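Local coordinates for protein acyl-CoA thioesterase II (Mycobacterium avium subsp. paratuberculosis, PDB 4R9Z) that is a double hot-dog thioesterase that probably hydrolyses fatty acyl-CoA thioesters to free fatty acids and coenzyme A, at residues B[49-60]-B[85-94]; B[198-207]-B[236-244]. All coordinates share one frame; numbering follows the deposited sequence.

Contact 1. Residues B[49-60]-B[85-94]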
loop_
_atom_site.group_PDB
_atom_site.type_symbol
_atom_site.label_atom_id
_atom_site.label_comp_id
_atom_site.label_asym_id
_atom_site.label_seq_id
_atom_site.Cartn_x
_atom_site.Cartn_y
_atom_site.Cartn_z
ATOM N N ALA B 49 -17.243 4.891 -4.563
ATOM C CA ALA B 49 -17.275 6.198 -5.188
ATOM C C ALA B 49 -16.406 6.197 -6.435
ATOM O O ALA B 49 -16.881 6.481 -7.530
ATOM C CB ALA B 49 -16.807 7.257 -4.217
ATOM N N ALA B 50 -15.150 5.802 -6.268
ATOM C CA ALA B 50 -14.212 5.722 -7.375
ATOM C C ALA B 50 -14.717 4.782 -8.466
ATOM O O ALA B 50 -14.692 5.120 -9.648
ATOM C CB ALA B 50 -12.847 5.269 -6.876
ATOM N N SER B 51 -15.178 3.605 -8.056
ATOM C CA SER B 51 -15.627 2.575 -8.986
ATOM C C SER B 51 -16.769 3.041 -9.885
ATOM O O SER B 51 -16.811 2.695 -11.061
ATOM C CB SER B 51 -16.059 1.330 -8.217
ATOM O OG SER B 51 -15.023 0.878 -7.367
ATOM N N ARG B 52 -17.700 3.805 -9.319
ATOM C CA ARG B 52 -18.840 4.324 -10.073
ATOM C C ARG B 52 -18.463 5.405 -11.087
ATOM O O ARG B 52 -19.249 5.712 -11.982
ATOM C CB ARG B 52 -19.902 4.864 -9.111
ATOM C CG ARG B 52 -20.611 3.765 -8.340
ATOM C CD ARG B 52 -21.554 4.305 -7.278
ATOM N NE ARG B 52 -22.670 5.053 -7.845
ATOM C CZ ARG B 52 -23.657 5.567 -7.121
ATOM N NH1 ARG B 52 -23.666 5.413 -5.805
ATOM N NH2 ARG B 52 -24.633 6.235 -7.712
ATOM N N THR B 53 -17.271 5.978 -10.943
ATOM C CA THR B 53 -16.754 6.936 -11.920
ATOM C C THR B 53 -15.838 6.247 -12.923
ATOM O O THR B 53 -15.245 6.903 -13.774
ATOM C CB THR B 53 -15.967 8.087 -11.269
ATOM O OG1 THR B 53 -14.703 7.611 -10.783
ATOM C CG2 THR B 53 -16.777 8.744 -10.153
ATOM N N ALA B 54 -15.660 4.940 -12.766
ATOM C CA ALA B 54 -14.908 4.149 -13.736
ATOM C C ALA B 54 -15.853 3.182 -14.436
ATOM O O ALA B 54 -16.323 2.218 -13.836
ATOM C CB ALA B 54 -13.775 3.402 -13.061
ATOM N N ALA B 55 -16.074 3.403 -15.726
ATOM C CA ALA B 55 -17.174 2.757 -16.425
ATOM C C ALA B 55 -16.899 1.290 -16.731
ATOM O O ALA B 55 -16.102 0.968 -17.613
ATOM C CB ALA B 55 -17.476 3.512 -17.707
ATOM N N GLY B 56 -17.588 0.411 -16.002
ATOM C CA GLY B 56 -17.480 -1.027 -16.191
ATOM C C GLY B 56 -16.077 -1.578 -15.987
ATOM O O GLY B 56 -15.658 -2.524 -16.658
ATOM N N ARG B 57 -15.354 -0.991 -15.041
ATOM C CA ARG B 57 -14.006 -1.433 -14.727
ATOM C C ARG B 57 -13.932 -1.813 -13.255
ATOM O O ARG B 57 -14.589 -1.199 -12.414
ATOM C CB ARG B 57 -12.995 -0.338 -15.065
ATOM C CG ARG B 57 -12.784 -0.147 -16.556
ATOM C CD ARG B 57 -11.742 0.920 -16.861
ATOM N NE ARG B 57 -11.601 1.131 -18.301
ATOM C CZ ARG B 57 -10.681 1.912 -18.864
ATOM N NH1 ARG B 57 -9.815 2.576 -18.111
ATOM N NH2 ARG B 57 -10.629 2.035 -20.182
ATOM N N GLU B 58 -13.152 -2.843 -12.948
ATOM C CA GLU B 58 -13.037 -3.322 -11.576
ATOM C C GLU B 58 -11.731 -2.869 -10.921
ATOM O O GLU B 58 -10.703 -2.733 -11.591
ATOM C CB GLU B 58 -13.143 -4.846 -11.541
ATOM C CG GLU B 58 -14.547 -5.367 -11.792
ATOM C CD GLU B 58 -14.561 -6.838 -12.138
ATOM O OE1 GLU B 58 -14.111 -7.651 -11.303
ATOM O OE2 GLU B 58 -15.011 -7.181 -13.248
ATOM N N PRO B 59 -11.768 -2.634 -9.601
ATOM C CA PRO B 59 -10.559 -2.212 -8.891
ATOM C C PRO B 59 -9.596 -3.368 -8.688
ATOM O O PRO B 59 -10.002 -4.451 -8.261
ATOM C CB PRO B 59 -11.094 -1.707 -7.550
ATOM C CG PRO B 59 -12.371 -2.430 -7.360
ATOM C CD PRO B 59 -12.950 -2.658 -8.723
ATOM N N HIS B 60 -8.326 -3.147 -9.005
ATOM C CA HIS B 60 -7.337 -4.178 -8.769
ATOM C C HIS B 60 -6.435 -3.793 -7.591
ATOM O O HIS B 60 -5.710 -4.636 -7.062
ATOM C CB HIS B 60 -6.527 -4.443 -10.037
ATOM C CG HIS B 60 -5.705 -3.279 -10.492
ATOM N ND1 HIS B 60 -4.457 -3.009 -9.980
ATOM C CD2 HIS B 60 -5.955 -2.320 -11.414
ATOM C CE1 HIS B 60 -3.965 -1.933 -10.572
ATOM N NE2 HIS B 60 -4.851 -1.497 -11.444
ATOM N N GLU B 85 -7.247 8.159 -17.173
ATOM C CA GLU B 85 -8.287 7.478 -17.913
ATOM C C GLU B 85 -7.691 7.001 -19.218
ATOM O O GLU B 85 -7.607 7.751 -20.187
ATOM C CB GLU B 85 -9.489 8.395 -18.151
ATOM C CG GLU B 85 -10.697 7.685 -18.742
ATOM C CD GLU B 85 -11.275 6.630 -17.810
ATOM O OE1 GLU B 85 -11.105 6.751 -16.576
ATOM O OE2 GLU B 85 -11.905 5.677 -18.309
ATOM N N GLY B 86 -7.256 5.750 -19.225
ATOM C CA GLY B 86 -6.565 5.192 -20.367
ATOM C C GLY B 86 -7.328 4.076 -21.045
ATOM O O GLY B 86 -8.404 3.667 -20.599
ATOM N N ARG B 87 -6.756 3.595 -22.143
ATOM C CA ARG B 87 -7.299 2.467 -22.886
ATOM C C ARG B 87 -7.434 1.228 -22.009
ATOM O O ARG B 87 -8.404 0.475 -22.122
ATOM C CB ARG B 87 -6.402 2.177 -24.094
ATOM C CG ARG B 87 -6.733 0.914 -24.868
ATOM C CD ARG B 87 -8.163 0.886 -25.374
ATOM N NE ARG B 87 -8.460 -0.399 -26.001
ATOM C CZ ARG B 87 -9.684 -0.843 -26.264
ATOM N NH1 ARG B 87 -10.743 -0.105 -25.952
ATOM N NH2 ARG B 87 -9.848 -2.028 -26.836
ATOM N N THR B 88 -6.469 1.034 -21.116
ATOM C CA THR B 88 -6.451 -0.153 -20.274
ATOM C C THR B 88 -6.785 0.182 -18.826
ATOM O O THR B 88 -7.660 -0.436 -18.218
ATOM C CB THR B 88 -5.069 -0.852 -20.307
ATOM O OG1 THR B 88 -4.616 -0.985 -21.660
ATOM C CG2 THR B 88 -5.152 -2.222 -19.667
ATOM N N PHE B 89 -6.096 1.183 -18.290
ATOM C CA PHE B 89 -6.181 1.504 -16.870
ATOM C C PHE B 89 -6.964 2.771 -16.551
ATOM O O PHE B 89 -7.030 3.709 -17.347
ATOM C CB PHE B 89 -4.774 1.647 -16.280
ATOM C CG PHE B 89 -4.070 0.344 -16.053
ATOM C CD1 PHE B 89 -4.335 -0.411 -14.922
ATOM C CD2 PHE B 89 -3.137 -0.121 -16.967
ATOM C CE1 PHE B 89 -3.686 -1.612 -14.707
ATOM C CE2 PHE B 89 -2.487 -1.320 -16.762
ATOM C CZ PHE B 89 -2.762 -2.069 -15.629
ATOM N N SER B 90 -7.522 2.791 -15.350
ATOM C CA SER B 90 -8.094 3.994 -14.774
ATOM C C SER B 90 -7.512 4.202 -13.379
ATOM O O SER B 90 -7.174 3.242 -12.687
ATOM C CB SER B 90 -9.621 3.895 -14.705
ATOM O OG SER B 90 -10.191 3.845 -15.998
ATOM N N ALA B 91 -7.393 5.459 -12.974
ATOM C CA ALA B 91 -6.933 5.785 -11.634
ATOM C C ALA B 91 -7.816 6.872 -11.043
ATOM O O ALA B 91 -8.240 7.788 -11.747
ATOM C CB ALA B 91 -5.486 6.227 -11.659
ATOM N N ARG B 92 -8.110 6.754 -9.754
ATOM C CA ARG B 92 -8.947 7.735 -9.071
ATOM C C ARG B 92 -8.352 8.179 -7.746
ATOM O O ARG B 92 -7.653 7.418 -7.082
ATOM C CB ARG B 92 -10.354 7.177 -8.837
ATOM C CG ARG B 92 -11.072 6.773 -10.109
ATOM C CD ARG B 92 -11.385 7.989 -10.960
ATOM N NE ARG B 92 -12.178 7.640 -12.132
ATOM C CZ ARG B 92 -11.680 7.576 -13.361
ATOM N NH1 ARG B 92 -10.401 7.841 -13.565
ATOM N NH2 ARG B 92 -12.458 7.249 -14.383
ATOM N N ARG B 93 -8.626 9.427 -7.383
ATOM C CA ARG B 93 -8.402 9.923 -6.033
ATOM C C ARG B 93 -9.766 10.108 -5.389
ATOM O O ARG B 93 -10.697 10.574 -6.036
ATOM C CB ARG B 93 -7.654 11.255 -6.029
ATOM C CG ARG B 93 -7.580 11.887 -4.644
ATOM C CD ARG B 93 -7.093 13.340 -4.663
ATOM N NE ARG B 93 -6.206 13.662 -5.777
ATOM C CZ ARG B 93 -6.141 14.866 -6.341
ATOM N NH1 ARG B 93 -6.924 15.841 -5.897
ATOM N NH2 ARG B 93 -5.304 15.095 -7.352
ATOM N N VAL B 94 -9.908 9.710 -4.131
ATOM C CA VAL B 94 -11.146 9.969 -3.412
ATOM C C VAL B 94 -10.823 10.641 -2.094
ATOM O O VAL B 94 -10.010 10.145 -1.320
ATOM C CB VAL B 94 -11.958 8.693 -3.151
ATOM C CG1 VAL B 94 -13.181 9.018 -2.315
ATOM C CG2 VAL B 94 -12.370 8.047 -4.463
#
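Arg92 reaches across from its strand and grips Thr53, just past the end of helix 39-52, side-on with two nitrogens: NH2 bonds to Thr53 O (2.9 Å, almost straight at 171°) and NE to Thr53 OG1 (2.9 Å, more bent). Both acceptors lie close to the guanidinium plane, although NH2 stands above the plane of the Thr53 carbonyl. The second arginine comes from the other segment. Arg57, its chain extended from CG to NE, lays its guanidinium end-on against Gly86 O, which accepts from NH1 and NH2 together; the NH2 bond is the shorter, 2.8 Å. Ser90 OG sits at the edge beside NH1, while Thr88 O and Glu85 OE2 lie over opposite faces.

Glu85 ties the two arginines into one salt-bridge network. Glu85 OE1 takes Arg92 NH2 at 2.6 Å and Ser90 OG at 3.1 Å, from opposite faces of the carboxylate, whereas OE2 meets Arg57 NH1 only as a long charge pair. A bend at chi2 (-67°) turns the Arg92 chain so that NH1 can also bond to Ala91 O, and Asp82 forms a salt bridge with that nitrogen, giving Arg92 a second acidic partner beside Glu85. Thr53 OG1 is itself fixed by donating to Ala50 O. Beyond the polar cluster, Ala50 CB packs on Val94 CG2 (3.7 Å). Separately, His60 NE2, bonded to Ser109, comes to the edge of the Phe89 ring, the two planes turned 71° apart.

This is the hot-dog arrangement, a helix wrapped by a curved antiparallel sheet, here at the helix's C-terminal end. Strand 89-98 runs between strands 76-85 and 101-111; Ala50 also packs on Phe110 of the latter, while Phe89 stacks edge-to-face with Tyr272 of the second subunit.

Contact 2. Residues B[198-207]-B[236-244]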
loop_
_atom_site.group_PDB
_atom_site.type_symbol
_atom_site.label_atom_id
_atom_site.label_comp_id
_atom_site.label_asym_id
_atom_site.label_seq_id
_atom_site.Cartn_x
_atom_site.Cartn_y
_atom_site.Cartn_z
ATOM N N MET B 198 -14.288 -5.701 5.040
ATOM C CA MET B 198 -14.016 -6.696 6.070
ATOM C C MET B 198 -12.511 -6.873 6.305
ATOM O O MET B 198 -12.079 -7.083 7.438
ATOM C CB MET B 198 -14.680 -8.028 5.695
ATOM C CG MET B 198 -13.735 -9.179 5.392
ATOM S SD MET B 198 -13.195 -10.042 6.876
ATOM C CE MET B 198 -14.687 -9.942 7.854
ATOM N N SER B 199 -11.721 -6.767 5.240
ATOM C CA SER B 199 -10.268 -6.908 5.331
ATOM C C SER B 199 -9.655 -5.886 6.279
ATOM O O SER B 199 -8.608 -6.129 6.875
ATOM C CB SER B 199 -9.628 -6.769 3.950
ATOM O OG SER B 199 -9.668 -5.420 3.515
ATOM N N ALA B 200 -10.297 -4.732 6.389
ATOM C CA ALA B 200 -9.805 -3.666 7.242
ATOM C C ALA B 200 -10.217 -3.821 8.706
ATOM O O ALA B 200 -9.382 -3.695 9.602
ATOM C CB ALA B 200 -10.269 -2.316 6.705
ATOM N N VAL B 201 -11.500 -4.079 8.946
ATOM C CA VAL B 201 -12.039 -4.071 10.309
ATOM C C VAL B 201 -11.597 -5.249 11.180
ATOM O O VAL B 201 -11.655 -5.166 12.404
ATOM C CB VAL B 201 -13.586 -4.044 10.304
ATOM C CG1 VAL B 201 -14.095 -2.799 9.601
ATOM C CG2 VAL B 201 -14.142 -5.298 9.646
ATOM N N THR B 202 -11.145 -6.335 10.561
ATOM C CA THR B 202 -10.741 -7.520 11.317
ATOM C C THR B 202 -9.245 -7.559 11.589
ATOM O O THR B 202 -8.741 -8.486 12.218
ATOM C CB THR B 202 -11.129 -8.811 10.594
ATOM O OG1 THR B 202 -10.534 -8.837 9.291
ATOM C CG2 THR B 202 -12.631 -8.908 10.480
ATOM N N LEU B 203 -8.533 -6.578 11.091
ATOM C CA LEU B 203 -7.099 -6.622 11.076
ATOM C C LEU B 203 -6.411 -5.966 12.244
ATOM O O LEU B 203 -5.228 -5.971 12.321
ATOM C CB LEU B 203 -6.581 -6.070 9.775
ATOM C CG LEU B 203 -5.411 -6.821 9.227
ATOM C CD1 LEU B 203 -5.731 -8.273 9.191
ATOM C CD2 LEU B 203 -5.051 -6.339 7.852
ATOM N N THR B 204 -7.167 -5.373 13.117
ATOM C CA THR B 204 -6.636 -4.931 14.359
ATOM C C THR B 204 -6.150 -6.003 15.290
ATOM O O THR B 204 -5.184 -5.804 15.967
ATOM C CB THR B 204 -7.670 -4.157 15.116
ATOM O OG1 THR B 204 -8.940 -4.784 14.927
ATOM C CG2 THR B 204 -7.701 -2.796 14.590
ATOM N N GLU B 205 -6.855 -7.124 15.379
ATOM C CA GLU B 205 -6.626 -8.052 16.465
ATOM C C GLU B 205 -5.249 -8.625 16.479
ATOM O O GLU B 205 -4.695 -8.717 17.553
ATOM C CB GLU B 205 -7.705 -9.149 16.574
ATOM C CG GLU B 205 -7.273 -10.530 17.122
ATOM C CD GLU B 205 -6.817 -10.593 18.588
ATOM O OE1 GLU B 205 -6.939 -9.630 19.335
ATOM O OE2 GLU B 205 -6.354 -11.652 19.017
ATOM N N PRO B 206 -4.691 -9.007 15.250
ATOM C CA PRO B 206 -3.333 -9.549 15.398
ATOM C C PRO B 206 -2.374 -8.554 16.048
ATOM O O PRO B 206 -1.554 -8.938 16.834
ATOM C CB PRO B 206 -2.898 -9.895 13.986
ATOM C CG PRO B 206 -3.792 -9.203 13.107
ATOM C CD PRO B 206 -5.082 -9.217 13.781
ATOM N N ALA B 207 -2.465 -7.291 15.705
ATOM C CA ALA B 207 -1.660 -6.253 16.308
ATOM C C ALA B 207 -1.946 -6.009 17.755
ATOM O O ALA B 207 -1.060 -5.782 18.523
ATOM C CB ALA B 207 -1.818 -4.974 15.528
ATOM N N LEU B 236 -14.955 -17.635 3.497
ATOM C CA LEU B 236 -13.683 -17.128 2.994
ATOM C C LEU B 236 -12.598 -17.240 4.057
ATOM O O LEU B 236 -12.841 -16.967 5.234
ATOM C CB LEU B 236 -13.811 -15.668 2.555
ATOM C CG LEU B 236 -14.663 -15.317 1.337
ATOM C CD1 LEU B 236 -14.368 -13.895 0.907
ATOM C CD2 LEU B 236 -14.398 -16.288 0.207
ATOM N N PHE B 237 -11.400 -17.625 3.630
ATOM C CA PHE B 237 -10.253 -17.731 4.525
ATOM C C PHE B 237 -9.487 -16.413 4.564
ATOM O O PHE B 237 -8.995 -15.948 3.537
ATOM C CB PHE B 237 -9.330 -18.861 4.068
ATOM C CG PHE B 237 -8.248 -19.212 5.055
ATOM C CD1 PHE B 237 -7.030 -18.549 5.040
ATOM C CD2 PHE B 237 -8.435 -20.227 5.979
ATOM C CE1 PHE B 237 -6.030 -18.878 5.942
ATOM C CE2 PHE B 237 -7.434 -20.561 6.876
ATOM C CZ PHE B 237 -6.235 -19.886 6.860
ATOM N N TYR B 238 -9.375 -15.817 5.746
ATOM C CA TYR B 238 -8.617 -14.579 5.887
ATOM C C TYR B 238 -7.435 -14.774 6.820
ATOM O O TYR B 238 -7.567 -14.681 8.040
ATOM C CB TYR B 238 -9.510 -13.450 6.400
ATOM C CG TYR B 238 -8.905 -12.071 6.256
ATOM C CD1 TYR B 238 -7.966 -11.804 5.269
ATOM C CD2 TYR B 238 -9.297 -11.025 7.088
ATOM C CE1 TYR B 238 -7.417 -10.541 5.126
ATOM C CE2 TYR B 238 -8.756 -9.756 6.951
ATOM C CZ TYR B 238 -7.818 -9.522 5.968
ATOM O OH TYR B 238 -7.274 -8.265 5.824
ATOM N N ASP B 239 -6.274 -15.021 6.227
ATOM C CA ASP B 239 -5.038 -15.163 6.977
ATOM C C ASP B 239 -4.583 -13.792 7.464
ATOM O O ASP B 239 -4.475 -12.860 6.677
ATOM C CB ASP B 239 -3.968 -15.814 6.100
ATOM C CG ASP B 239 -2.936 -16.569 6.902
ATOM O OD1 ASP B 239 -3.098 -16.664 8.136
ATOM O OD2 ASP B 239 -1.972 -17.081 6.291
ATOM N N ARG B 240 -4.326 -13.677 8.764
ATOM C CA ARG B 240 -3.974 -12.397 9.377
ATOM C C ARG B 240 -2.729 -12.526 10.240
ATOM O O ARG B 240 -2.551 -13.522 10.941
ATOM C CB ARG B 240 -5.122 -11.873 10.245
ATOM C CG ARG B 240 -6.477 -11.805 9.563
ATOM C CD ARG B 240 -7.565 -11.341 10.539
ATOM N NE ARG B 240 -7.772 -12.284 11.633
ATOM C CZ ARG B 240 -8.593 -12.081 12.661
ATOM N NH1 ARG B 240 -9.300 -10.961 12.745
ATOM N NH2 ARG B 240 -8.713 -13.002 13.609
ATOM N N SER B 241 -1.886 -11.500 10.218
ATOM C CA SER B 241 -0.699 -11.478 11.059
ATOM C C SER B 241 -0.228 -10.047 11.332
ATOM O O SER B 241 -0.699 -9.103 10.705
ATOM C CB SER B 241 0.406 -12.309 10.413
ATOM O OG SER B 241 0.760 -11.781 9.151
ATOM N N SER B 242 0.669 -9.887 12.301
ATOM C CA SER B 242 1.292 -8.592 12.571
ATOM C C SER B 242 2.806 -8.743 12.577
ATOM O O SER B 242 3.400 -9.009 13.619
ATOM C CB SER B 242 0.816 -8.016 13.904
ATOM O OG SER B 242 1.275 -6.686 14.085
ATOM N N PRO B 243 3.437 -8.570 11.406
ATOM C CA PRO B 243 4.878 -8.800 11.275
ATOM C C PRO B 243 5.725 -7.845 12.105
ATOM O O PRO B 243 6.733 -8.266 12.669
ATOM C CB PRO B 243 5.139 -8.577 9.783
ATOM C CG PRO B 243 3.805 -8.685 9.128
ATOM C CD PRO B 243 2.824 -8.176 10.129
ATOM N N SER B 244 5.325 -6.585 12.198
ATOM C CA SER B 244 6.210 -5.600 12.807
ATOM C C SER B 244 5.494 -4.425 13.455
ATOM O O SER B 244 4.369 -4.085 13.102
ATOM C CB SER B 244 7.205 -5.085 11.764
ATOM O OG SER B 244 6.541 -4.663 10.588
#
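Tyr238 points its ring from strand 236-246 into the end of helix 188-201, the central helix of the second hot-dog domain, and donates its hydroxyl to Ser199 O. The bond is short (2.7 Å from Tyr238 OH to Ser199 O), lies in the carbonyl plane and uses a lone pair. With CG anti to the backbone nitrogen (chi1 -166°), the ring stands up from the strand toward the helix.

Packing is densest around this ring, where Met198, Ser199, Thr202 and Leu203 all close in. Thr202 OG1 lies in the ring plane at its edge, beside Tyr238 CE2, and is held there by its bond to Met198 O. Met198 SD makes an oblique Met-aromatic contact, 5.0 Å from the ring centroid, and Leu203 crosses the side chain at about a right angle, its CD2 against the hydroxyl. Met256 of the adjacent strand 249-258 and Val267 of strand 263-272 add to this buried core.

Farther along, the contact loosens. Pro206 CB rests on the backbone of Ser241 at 3.8 Å from its C atom, and Ser242 meets Ala207 only by van der Waals touch; Ser242 OG bonds instead to Leu251 and to Tyr122 of the second subunit. This flank is nearer solvent, with Glu205 partly exposed. Between the two regions lies Arg240, its CG against Leu203 CD1 and its NE bonded to Val174 O, while NH1 makes a weak, bent hydrogen bond to Thr202 O (2.6 Å, 128°).

Contacts 1 and 2 use corresponding helix ends in the two hot-dog halves of one chain, but different strands: the third after the helix in contact 1, the second in contact 2, which also takes in the start of helix 204-211. Their centres are 27 Å apart, on opposite sides of the chain's centre. Contact 1 is more peripheral, partly buried and polar, two arginines bonding to carbonyls and hydroxyls across it, with a glutamate linking their charges. Contact 2 lies deeper; aromatic, aliphatic and thioether packing carries it, together with the aliphatic part of an arginine chain, and backbone carbonyls are the acceptors across it. Both reach the second subunit, contact 1 through an aromatic pair and charged groups, contact 2 through a serine hydroxyl.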